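Local coordinates for transglutaminase elicitor (Phytophthora sojae, PDB 3TW5), which probably cross-links proteins as a transglutaminase, joining glutamine side chains to amines, and appears to act as an elicitor of plant innate immunity, at residues 267-281 / 298-312. The protein carries 1 engineered substitution. Sequence-based numbering, arbitrary orientation.
Sequences AKSLVYVKSRLSWIY and FTTGQYYYYLLELDD
Two long neighbours in the antiparallel sheet of this transglutaminase, strands 269-280 and 299-310, show how such a pair can carry different chemistry on its two faces. Paired backbone bonds run from S269 and L310 to W279 and T300. At one end lies a classic beta bulge, where L310 O accepts from both K268 N (2.8 Å) and S269 N (3.2 Å). On the face that meets helix 202-215, V273 CB packs against Y306 CE2 at 3.6 Å, and S275 OG and Y306 OH share a hydrogen bond of 2.8 Å. Y306 OH is also hydrogen-bonded to H206 of that helix. Farther along, W279, its CG set between the backbone N and the carbonyl carbon (chi1 62°), lays its indole across the partner strand; G301 CA makes a CH-pi contact over the six-membered ring, 4.0 Å from its centroid, while Q302 CB meets the rim. Midway along the other face, the Y303 ring lies between K274 NZ, 4.6 Å from its centroid, and R276 CZ, 4.9 Å away on the opposite side. K274, extended throughout, also runs its CG and CD alongside Y305. Contact with both faces of one phenol probably steadies the two positive charges, whereas the helix-facing side combines apolar packing with a buried hydroxyl pair tied on to H206.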
ATOM      1  N   ALA A 267     -11.364  12.795  29.423  1.00 39.82           N
ATOM      2  CA  ALA A 267     -11.032  13.873  28.489  1.00 39.59           C
ATOM      3  C   ALA A 267     -11.280  15.248  29.108  1.00 39.51           C
ATOM      4  O   ALA A 267     -12.367  15.512  29.631  1.00 39.63           O
ATOM      5  CB  ALA A 267     -11.819  13.718  27.198  1.00 39.54           C
ATOM      6  N   LYS A 268     -10.268  16.113  29.050  1.00 39.24           N
ATOM      7  CA  LYS A 268     -10.341  17.444  29.659  1.00 39.05           C
ATOM      8  C   LYS A 268     -10.687  18.550  28.661  1.00 38.79           C
ATOM      9  O   LYS A 268     -11.405  19.492  29.000  1.00 39.03           O
ATOM     10  CB  LYS A 268      -9.043  17.786  30.401  1.00 39.15           C
ATOM     11  CG  LYS A 268      -8.740  16.903  31.612  1.00 39.47           C
ATOM     12  CD  LYS A 268      -9.822  16.990  32.681  1.00 39.76           C
ATOM     13  CE  LYS A 268      -9.589  15.957  33.773  1.00 40.27           C
ATOM     14  NZ  LYS A 268     -10.805  15.740  34.612  1.00 40.78           N
ATOM     15  N   SER A 269     -10.167  18.438  27.441  1.00 38.26           N
ATOM     16  CA  SER A 269     -10.507  19.363  26.359  1.00 37.77           C
ATOM     17  C   SER A 269     -10.425  18.660  25.006  1.00 37.46           C
ATOM     18  O   SER A 269      -9.940  17.529  24.911  1.00 37.50           O
ATOM     19  CB  SER A 269      -9.602  20.600  26.384  1.00 37.80           C
ATOM     20  OG  SER A 269      -8.246  20.251  26.176  1.00 38.05           O
ATOM     21  N   LEU A 270     -10.899  19.334  23.962  1.00 36.88           N
ATOM     22  CA  LEU A 270     -10.943  18.743  22.629  1.00 36.36           C
ATOM     23  C   LEU A 270     -10.212  19.604  21.604  1.00 36.15           C
ATOM     24  O   LEU A 270     -10.072  20.815  21.784  1.00 36.09           O
ATOM     25  CB  LEU A 270     -12.396  18.525  22.190  1.00 36.29           C
ATOM     26  CG  LEU A 270     -13.343  17.744  23.108  1.00 36.08           C
ATOM     27  CD1 LEU A 270     -14.770  17.941  22.654  1.00 35.98           C
ATOM     28  CD2 LEU A 270     -12.994  16.260  23.159  1.00 36.03           C
ATOM     29  N   VAL A 271      -9.728  18.966  20.540  1.00 35.75           N
ATOM     30  CA  VAL A 271      -9.149  19.679  19.406  1.00 35.46           C
ATOM     31  C   VAL A 271      -9.705  19.088  18.120  1.00 35.33           C
ATOM     32  O   VAL A 271      -9.529  17.902  17.853  1.00 35.53           O
ATOM     33  CB  VAL A 271      -7.594  19.619  19.389  1.00 35.43           C
ATOM     34  CG1 VAL A 271      -7.043  20.259  18.122  1.00 35.31           C
ATOM     35  CG2 VAL A 271      -7.004  20.306  20.607  1.00 35.33           C
ATOM     36  N   TYR A 272     -10.390  19.916  17.337  1.00 35.16           N
ATOM     37  CA  TYR A 272     -10.861  19.510  16.021  1.00 34.87           C
ATOM     38  C   TYR A 272      -9.692  19.546  15.058  1.00 34.87           C
ATOM     39  O   TYR A 272      -9.029  20.573  14.914  1.00 34.85           O
ATOM     40  CB  TYR A 272     -11.982  20.429  15.526  1.00 34.79           C
ATOM     41  CG  TYR A 272     -12.340  20.235  14.064  1.00 34.67           C
ATOM     42  CD1 TYR A 272     -13.225  19.234  13.668  1.00 34.56           C
ATOM     43  CD2 TYR A 272     -11.793  21.053  13.077  1.00 34.50           C
ATOM     44  CE1 TYR A 272     -13.555  19.053  12.334  1.00 34.46           C
ATOM     45  CE2 TYR A 272     -12.115  20.878  11.741  1.00 34.53           C
ATOM     46  CZ  TYR A 272     -12.996  19.876  11.376  1.00 34.61           C
ATOM     47  OH  TYR A 272     -13.320  19.700  10.050  1.00 35.02           O
ATOM     48  N   VAL A 273      -9.436  18.419  14.406  1.00 34.90           N
ATOM     49  CA  VAL A 273      -8.330  18.322  13.466  1.00 34.89           C
ATOM     50  C   VAL A 273      -8.835  17.932  12.087  1.00 35.04           C
ATOM     51  O   VAL A 273      -9.660  17.030  11.945  1.00 34.97           O
ATOM     52  CB  VAL A 273      -7.240  17.322  13.944  1.00 34.85           C
ATOM     53  CG1 VAL A 273      -6.081  17.252  12.948  1.00 34.60           C
ATOM     54  CG2 VAL A 273      -6.721  17.706  15.323  1.00 34.67           C
ATOM     55  N   LYS A 274      -8.352  18.654  11.083  1.00 35.27           N
ATOM     56  CA  LYS A 274      -8.520  18.274   9.695  1.00 35.56           C
ATOM     57  C   LYS A 274      -7.128  18.060   9.122  1.00 35.81           C
ATOM     58  O   LYS A 274      -6.294  18.971   9.134  1.00 35.81           O
ATOM     59  CB  LYS A 274      -9.261  19.364   8.922  1.00 35.65           C
ATOM     60  CG  LYS A 274      -9.259  19.185   7.406  1.00 35.78           C
ATOM     61  CD  LYS A 274      -9.961  20.351   6.726  1.00 36.05           C
ATOM     62  CE  LYS A 274      -9.705  20.361   5.235  1.00 36.03           C
ATOM     63  NZ  LYS A 274     -10.482  21.424   4.557  1.00 36.35           N
ATOM     64  N   SER A 275      -6.878  16.843   8.642  1.00 36.05           N
ATOM     65  CA  SER A 275      -5.570  16.465   8.111  1.00 36.21           C
ATOM     66  C   SER A 275      -5.718  15.658   6.834  1.00 36.36           C
ATOM     67  O   SER A 275      -6.775  15.081   6.577  1.00 36.47           O
ATOM     68  CB  SER A 275      -4.772  15.671   9.149  1.00 36.11           C
ATOM     69  OG  SER A 275      -5.472  14.508   9.549  1.00 36.16           O
ATOM     70  N   ARG A 276      -4.655  15.625   6.035  1.00 36.60           N
ATOM     71  CA  ARG A 276      -4.667  14.898   4.773  1.00 36.83           C
ATOM     72  C   ARG A 276      -3.541  13.873   4.704  1.00 36.92           C
ATOM     73  O   ARG A 276      -2.377  14.185   4.970  1.00 37.01           O
ATOM     74  CB  ARG A 276      -4.610  15.867   3.588  1.00 36.88           C
ATOM     75  CG  ARG A 276      -4.064  15.275   2.292  1.00 37.41           C
ATOM     76  CD  ARG A 276      -4.213  16.240   1.139  1.00 37.76           C
ATOM     77  NE  ARG A 276      -5.473  16.023   0.439  1.00 38.46           N
ATOM     78  CZ  ARG A 276      -5.573  15.517  -0.787  1.00 38.88           C
ATOM     79  NH1 ARG A 276      -4.480  15.186  -1.470  1.00 38.99           N
ATOM     80  NH2 ARG A 276      -6.770  15.351  -1.337  1.00 38.98           N
ATOM     81  N   LEU A 277      -3.914  12.646   4.353  1.00 37.01           N
ATOM     82  CA  LEU A 277      -2.959  11.585   4.083  1.00 37.11           C
ATOM     83  C   LEU A 277      -2.721  11.521   2.580  1.00 37.26           C
ATOM     84  O   LEU A 277      -3.660  11.642   1.794  1.00 37.21           O
ATOM     85  CB  LEU A 277      -3.494  10.249   4.603  1.00 37.01           C
ATOM     86  CG  LEU A 277      -2.523   9.071   4.732  1.00 36.92           C
ATOM     87  CD1 LEU A 277      -1.445   9.358   5.766  1.00 36.65           C
ATOM     88  CD2 LEU A 277      -3.282   7.803   5.090  1.00 36.71           C
ATOM     89  N   SER A 278      -1.466  11.344   2.183  1.00 37.54           N
ATOM     90  CA  SER A 278      -1.110  11.304   0.766  1.00 37.90           C
ATOM     91  C   SER A 278      -0.414   9.997   0.410  1.00 37.98           C
ATOM     92  O   SER A 278       0.590   9.634   1.022  1.00 38.14           O
ATOM     93  CB  SER A 278      -0.222  12.495   0.401  1.00 37.88           C
ATOM     94  OG  SER A 278      -0.799  13.710   0.844  1.00 38.45           O
ATOM     95  N   TRP A 279      -0.951   9.295  -0.583  1.00 38.16           N
ATOM     96  CA  TRP A 279      -0.399   8.013  -0.997  1.00 38.30           C
ATOM     97  C   TRP A 279      -0.232   7.902  -2.505  1.00 38.65           C
ATOM     98  O   TRP A 279      -0.796   8.692  -3.266  1.00 38.73           O
ATOM     99  CB  TRP A 279      -1.263   6.865  -0.479  1.00 38.09           C
ATOM    100  CG  TRP A 279      -2.659   6.867  -1.006  1.00 37.78           C
ATOM    101  CD1 TRP A 279      -3.092   6.320  -2.175  1.00 37.78           C
ATOM    102  CD2 TRP A 279      -3.813   7.430  -0.373  1.00 37.78           C
ATOM    103  NE1 TRP A 279      -4.446   6.505  -2.315  1.00 37.72           N
ATOM    104  CE2 TRP A 279      -4.915   7.185  -1.223  1.00 37.64           C
ATOM    105  CE3 TRP A 279      -4.025   8.120   0.830  1.00 37.80           C
ATOM    106  CZ2 TRP A 279      -6.210   7.605  -0.913  1.00 37.63           C
ATOM    107  CZ3 TRP A 279      -5.314   8.537   1.139  1.00 37.79           C
ATOM    108  CH2 TRP A 279      -6.391   8.278   0.268  1.00 37.79           C
ATOM    109  N   ILE A 280       0.540   6.902  -2.918  1.00 39.03           N
ATOM    110  CA  ILE A 280       0.828   6.647  -4.323  1.00 39.37           C
ATOM    111  C   ILE A 280      -0.184   5.649  -4.874  1.00 39.78           C
ATOM    112  O   ILE A 280      -0.531   4.684  -4.197  1.00 39.83           O
ATOM    113  CB  ILE A 280       2.256   6.081  -4.495  1.00 39.20           C
ATOM    114  CG1 ILE A 280       3.271   6.860  -3.644  1.00 39.17           C
ATOM    115  CG2 ILE A 280       2.657   6.050  -5.959  1.00 39.28           C
ATOM    116  CD1 ILE A 280       3.376   8.357  -3.943  1.00 39.30           C
ATOM    117  N   TYR A 281      -0.665   5.885  -6.094  1.00 40.42           N
ATOM    118  CA  TYR A 281      -1.588   4.943  -6.732  1.00 41.17           C
ATOM    119  C   TYR A 281      -1.017   4.255  -7.982  1.00 41.43           C
ATOM    120  O   TYR A 281       0.034   4.646  -8.491  1.00 41.43           O
ATOM    121  CB  TYR A 281      -2.980   5.557  -6.963  1.00 41.35           C
ATOM    122  CG  TYR A 281      -3.073   6.644  -8.015  1.00 42.03           C
ATOM    123  CD1 TYR A 281      -3.492   6.347  -9.313  1.00 42.43           C
ATOM    124  CD2 TYR A 281      -2.778   7.972  -7.706  1.00 42.27           C
ATOM    125  CE1 TYR A 281      -3.598   7.342 -10.285  1.00 42.82           C
ATOM    126  CE2 TYR A 281      -2.881   8.977  -8.668  1.00 42.74           C
ATOM    127  CZ  TYR A 281      -3.289   8.654  -9.957  1.00 42.93           C
ATOM    128  OH  TYR A 281      -3.391   9.640 -10.915  1.00 43.25           O
ATOM    129  N   PHE A 298       1.002  10.684  -9.844  1.00 44.19           N
ATOM    130  CA  PHE A 298       0.477   9.455  -9.263  1.00 43.53           C
ATOM    131  C   PHE A 298       0.412   9.517  -7.738  1.00 43.29           C
ATOM    132  O   PHE A 298       0.373   8.487  -7.061  1.00 43.26           O
ATOM    133  CB  PHE A 298       1.288   8.254  -9.756  1.00 43.39           C
ATOM    134  CG  PHE A 298       1.497   8.248 -11.243  1.00 43.07           C
ATOM    135  CD1 PHE A 298       0.432   8.002 -12.108  1.00 42.91           C
ATOM    136  CD2 PHE A 298       2.751   8.512 -11.780  1.00 42.86           C
ATOM    137  CE1 PHE A 298       0.616   8.009 -13.489  1.00 42.79           C
ATOM    138  CE2 PHE A 298       2.947   8.516 -13.159  1.00 42.78           C
ATOM    139  CZ  PHE A 298       1.877   8.261 -14.015  1.00 42.77           C
ATOM    140  N   THR A 299       0.387  10.739  -7.213  1.00 42.88           N
ATOM    141  CA  THR A 299       0.151  10.978  -5.797  1.00 42.51           C
ATOM    142  C   THR A 299      -1.272  11.507  -5.601  1.00 42.37           C
ATOM    143  O   THR A 299      -1.666  12.507  -6.207  1.00 42.47           O
ATOM    144  CB  THR A 299       1.171  11.974  -5.215  1.00 42.48           C
ATOM    145  OG1 THR A 299       2.496  11.572  -5.580  1.00 42.33           O
ATOM    146  CG2 THR A 299       1.063  12.033  -3.698  1.00 42.44           C
ATOM    147  N   THR A 300      -2.041  10.814  -4.769  1.00 42.07           N
ATOM    148  CA  THR A 300      -3.402  11.227  -4.431  1.00 41.79           C
ATOM    149  C   THR A 300      -3.543  11.324  -2.908  1.00 41.68           C
ATOM    150  O   THR A 300      -2.568  11.127  -2.183  1.00 41.80           O
ATOM    151  CB  THR A 300      -4.461  10.278  -5.055  1.00 41.79           C
ATOM    152  OG1 THR A 300      -5.779  10.728  -4.720  1.00 41.75           O
ATOM    153  CG2 THR A 300      -4.276   8.846  -4.572  1.00 41.70           C
ATOM    154  N   GLY A 301      -4.740  11.635  -2.423  1.00 41.44           N
ATOM    155  CA  GLY A 301      -4.951  11.760  -0.988  1.00 41.27           C
ATOM    156  C   GLY A 301      -6.397  11.892  -0.560  1.00 41.23           C
ATOM    157  O   GLY A 301      -7.311  11.845  -1.383  1.00 41.43           O
ATOM    158  N   GLN A 302      -6.595  12.056   0.743  1.00 41.11           N
ATOM    159  CA  GLN A 302      -7.924  12.201   1.321  1.00 41.03           C
ATOM    160  C   GLN A 302      -7.863  13.003   2.613  1.00 40.75           C
ATOM    161  O   GLN A 302      -6.911  12.877   3.389  1.00 40.72           O
ATOM    162  CB  GLN A 302      -8.541  10.829   1.588  1.00 41.19           C
ATOM    163  CG  GLN A 302     -10.021  10.865   1.913  1.00 42.00           C
ATOM    164  CD  GLN A 302     -10.686   9.520   1.723  1.00 42.79           C
ATOM    165  OE1 GLN A 302     -10.386   8.555   2.432  1.00 43.46           O
ATOM    166  NE2 GLN A 302     -11.600   9.446   0.762  1.00 43.18           N
ATOM    167  N   TYR A 303      -8.879  13.830   2.837  1.00 40.30           N
ATOM    168  CA  TYR A 303      -8.996  14.555   4.091  1.00 39.82           C
ATOM    169  C   TYR A 303      -9.661  13.685   5.145  1.00 39.35           C
ATOM    170  O   TYR A 303     -10.499  12.835   4.830  1.00 39.25           O
ATOM    171  CB  TYR A 303      -9.775  15.860   3.906  1.00 40.09           C
ATOM    172  CG  TYR A 303      -9.027  16.920   3.134  1.00 40.46           C
ATOM    173  CD1 TYR A 303      -8.004  17.655   3.728  1.00 40.56           C
ATOM    174  CD2 TYR A 303      -9.348  17.191   1.804  1.00 41.04           C
ATOM    175  CE1 TYR A 303      -7.315  18.635   3.017  1.00 41.14           C
ATOM    176  CE2 TYR A 303      -8.667  18.166   1.081  1.00 41.30           C
ATOM    177  CZ  TYR A 303      -7.654  18.885   1.692  1.00 41.41           C
ATOM    178  OH  TYR A 303      -6.982  19.850   0.972  1.00 41.70           O
ATOM    179  N   TYR A 304      -9.262  13.896   6.394  1.00 38.72           N
ATOM    180  CA  TYR A 304      -9.862  13.215   7.530  1.00 38.10           C
ATOM    181  C   TYR A 304     -10.164  14.220   8.623  1.00 37.77           C
ATOM    182  O   TYR A 304      -9.360  15.112   8.906  1.00 37.64           O
ATOM    183  CB  TYR A 304      -8.947  12.102   8.049  1.00 38.08           C
ATOM    184  CG  TYR A 304      -8.658  11.037   7.020  1.00 37.98           C
ATOM    185  CD1 TYR A 304      -9.643  10.126   6.636  1.00 37.93           C
ATOM    186  CD2 TYR A 304      -7.404  10.946   6.418  1.00 37.88           C
ATOM    187  CE1 TYR A 304      -9.385   9.148   5.683  1.00 38.04           C
ATOM    188  CE2 TYR A 304      -7.134   9.969   5.463  1.00 37.96           C
ATOM    189  CZ  TYR A 304      -8.130   9.075   5.102  1.00 37.98           C
ATOM    190  OH  TYR A 304      -7.873   8.107   4.160  1.00 38.24           O
ATOM    191  N   TYR A 305     -11.335  14.068   9.227  1.00 37.36           N
ATOM    192  CA  TYR A 305     -11.833  15.004  10.220  1.00 36.90           C
ATOM    193  C   TYR A 305     -12.096  14.243  11.507  1.00 36.62           C
ATOM    194  O   TYR A 305     -12.806  13.234  11.509  1.00 36.61           O
ATOM    195  CB  TYR A 305     -13.114  15.683   9.717  1.00 36.93           C
ATOM    196  CG  TYR A 305     -13.054  16.095   8.261  1.00 37.10           C
ATOM    197  CD1 TYR A 305     -12.591  17.358   7.889  1.00 37.09           C
ATOM    198  CD2 TYR A 305     -13.445  15.212   7.251  1.00 37.21           C
ATOM    199  CE1 TYR A 305     -12.525  17.734   6.551  1.00 37.29           C
ATOM    200  CE2 TYR A 305     -13.382  15.575   5.912  1.00 37.41           C
ATOM    201  CZ  TYR A 305     -12.922  16.837   5.568  1.00 37.54           C
ATOM    202  OH  TYR A 305     -12.862  17.195   4.239  1.00 37.80           O
ATOM    203  N   TYR A 306     -11.514  14.725  12.598  1.00 36.18           N
ATOM    204  CA  TYR A 306     -11.647  14.061  13.883  1.00 35.78           C
ATOM    205  C   TYR A 306     -11.447  14.997  15.067  1.00 36.00           C
ATOM    206  O   TYR A 306     -10.752  16.012  14.968  1.00 35.92           O
ATOM    207  CB  TYR A 306     -10.690  12.861  13.978  1.00 35.46           C
ATOM    208  CG  TYR A 306      -9.269  13.118  13.514  1.00 34.63           C
ATOM    209  CD1 TYR A 306      -8.902  12.926  12.181  1.00 34.12           C
ATOM    210  CD2 TYR A 306      -8.286  13.532  14.413  1.00 34.25           C
ATOM    211  CE1 TYR A 306      -7.597  13.154  11.752  1.00 33.66           C
ATOM    212  CE2 TYR A 306      -6.976  13.760  13.995  1.00 33.81           C
ATOM    213  CZ  TYR A 306      -6.640  13.570  12.664  1.00 33.72           C
ATOM    214  OH  TYR A 306      -5.348  13.794  12.252  1.00 33.28           O
ATOM    215  N   LEU A 307     -12.088  14.651  16.178  1.00 36.27           N
ATOM    216  CA  LEU A 307     -11.852  15.312  17.452  1.00 36.67           C
ATOM    217  C   LEU A 307     -10.797  14.523  18.205  1.00 36.89           C
ATOM    218  O   LEU A 307     -10.937  13.315  18.381  1.00 37.11           O
ATOM    219  CB  LEU A 307     -13.135  15.355  18.291  1.00 36.61           C
ATOM    220  CG  LEU A 307     -14.333  16.212  17.871  1.00 36.60           C
ATOM    221  CD1 LEU A 307     -15.542  15.860  18.727  1.00 36.38           C
ATOM    222  CD2 LEU A 307     -14.015  17.702  17.967  1.00 36.53           C
ATOM    223  N   LEU A 308      -9.739  15.197  18.636  1.00 37.32           N
ATOM    224  CA  LEU A 308      -8.751  14.574  19.509  1.00 37.80           C
ATOM    225  C   LEU A 308      -9.052  14.919  20.962  1.00 38.22           C
ATOM    226  O   LEU A 308      -9.386  16.064  21.281  1.00 38.48           O
ATOM    227  CB  LEU A 308      -7.332  15.011  19.138  1.00 37.64           C
ATOM    228  CG  LEU A 308      -6.723  14.480  17.837  1.00 37.60           C
ATOM    229  CD1 LEU A 308      -5.314  15.023  17.660  1.00 37.49           C
ATOM    230  CD2 LEU A 308      -6.713  12.958  17.803  1.00 37.48           C
ATOM    231  N   GLU A 309      -8.945  13.922  21.837  1.00 38.66           N
ATOM    232  CA  GLU A 309      -9.166  14.128  23.265  1.00 39.23           C
ATOM    233  C   GLU A 309      -7.849  14.394  23.980  1.00 39.65           C
ATOM    234  O   GLU A 309      -6.894  13.624  23.854  1.00 39.74           O
ATOM    235  CB  GLU A 309      -9.870  12.924  23.884  1.00 39.08           C
ATOM    236  CG  GLU A 309     -11.274  12.699  23.365  1.00 39.34           C
ATOM    237  CD  GLU A 309     -11.738  11.267  23.538  1.00 39.41           C
ATOM    238  OE1 GLU A 309     -11.051  10.496  24.236  1.00 39.45           O
ATOM    239  OE2 GLU A 309     -12.791  10.910  22.974  1.00 39.59           O
ATOM    240  N   LEU A 310      -7.812  15.497  24.724  1.00 40.27           N
ATOM    241  CA  LEU A 310      -6.621  15.920  25.456  1.00 40.74           C
ATOM    242  C   LEU A 310      -6.859  15.894  26.960  1.00 41.14           C
ATOM    243  O   LEU A 310      -7.964  16.176  27.424  1.00 41.31           O
ATOM    244  CB  LEU A 310      -6.218  17.332  25.025  1.00 40.58           C
ATOM    245  CG  LEU A 310      -5.234  17.544  23.867  1.00 40.64           C
ATOM    246  CD1 LEU A 310      -5.592  16.761  22.607  1.00 40.61           C
ATOM    247  CD2 LEU A 310      -5.132  19.030  23.551  1.00 40.58           C
ATOM    248  N   ASP A 311      -5.825  15.543  27.719  1.00 41.77           N
ATOM    249  CA  ASP A 311      -5.869  15.677  29.174  1.00 42.44           C
ATOM    250  C   ASP A 311      -5.319  17.051  29.578  1.00 42.75           C
ATOM    251  O   ASP A 311      -5.078  17.898  28.713  1.00 42.77           O
ATOM    252  CB  ASP A 311      -5.110  14.530  29.863  1.00 42.42           C
ATOM    253  CG  ASP A 311      -3.604  14.570  29.613  1.00 42.62           C
ATOM    254  OD1 ASP A 311      -3.125  15.430  28.842  1.00 42.68           O
ATOM    255  OD2 ASP A 311      -2.893  13.725  30.199  1.00 42.84           O
ATOM    256  N   ASP A 312      -5.123  17.266  30.877  1.00 43.25           N
ATOM    257  CA  ASP A 312      -4.585  18.534  31.383  1.00 43.67           C
ATOM    258  C   ASP A 312      -3.214  18.889  30.810  1.00 43.63           C
ATOM    259  O   ASP A 312      -2.963  20.046  30.471  1.00 43.68           O
ATOM    260  CB  ASP A 312      -4.525  18.521  32.909  1.00 44.05           C
ATOM    261  CG  ASP A 312      -5.890  18.663  33.543  1.00 44.69           C
ATOM    262  OD1 ASP A 312      -6.121  18.031  34.597  1.00 45.42           O
ATOM    263  OD2 ASP A 312      -6.734  19.403  32.986  1.00 45.30           O
TER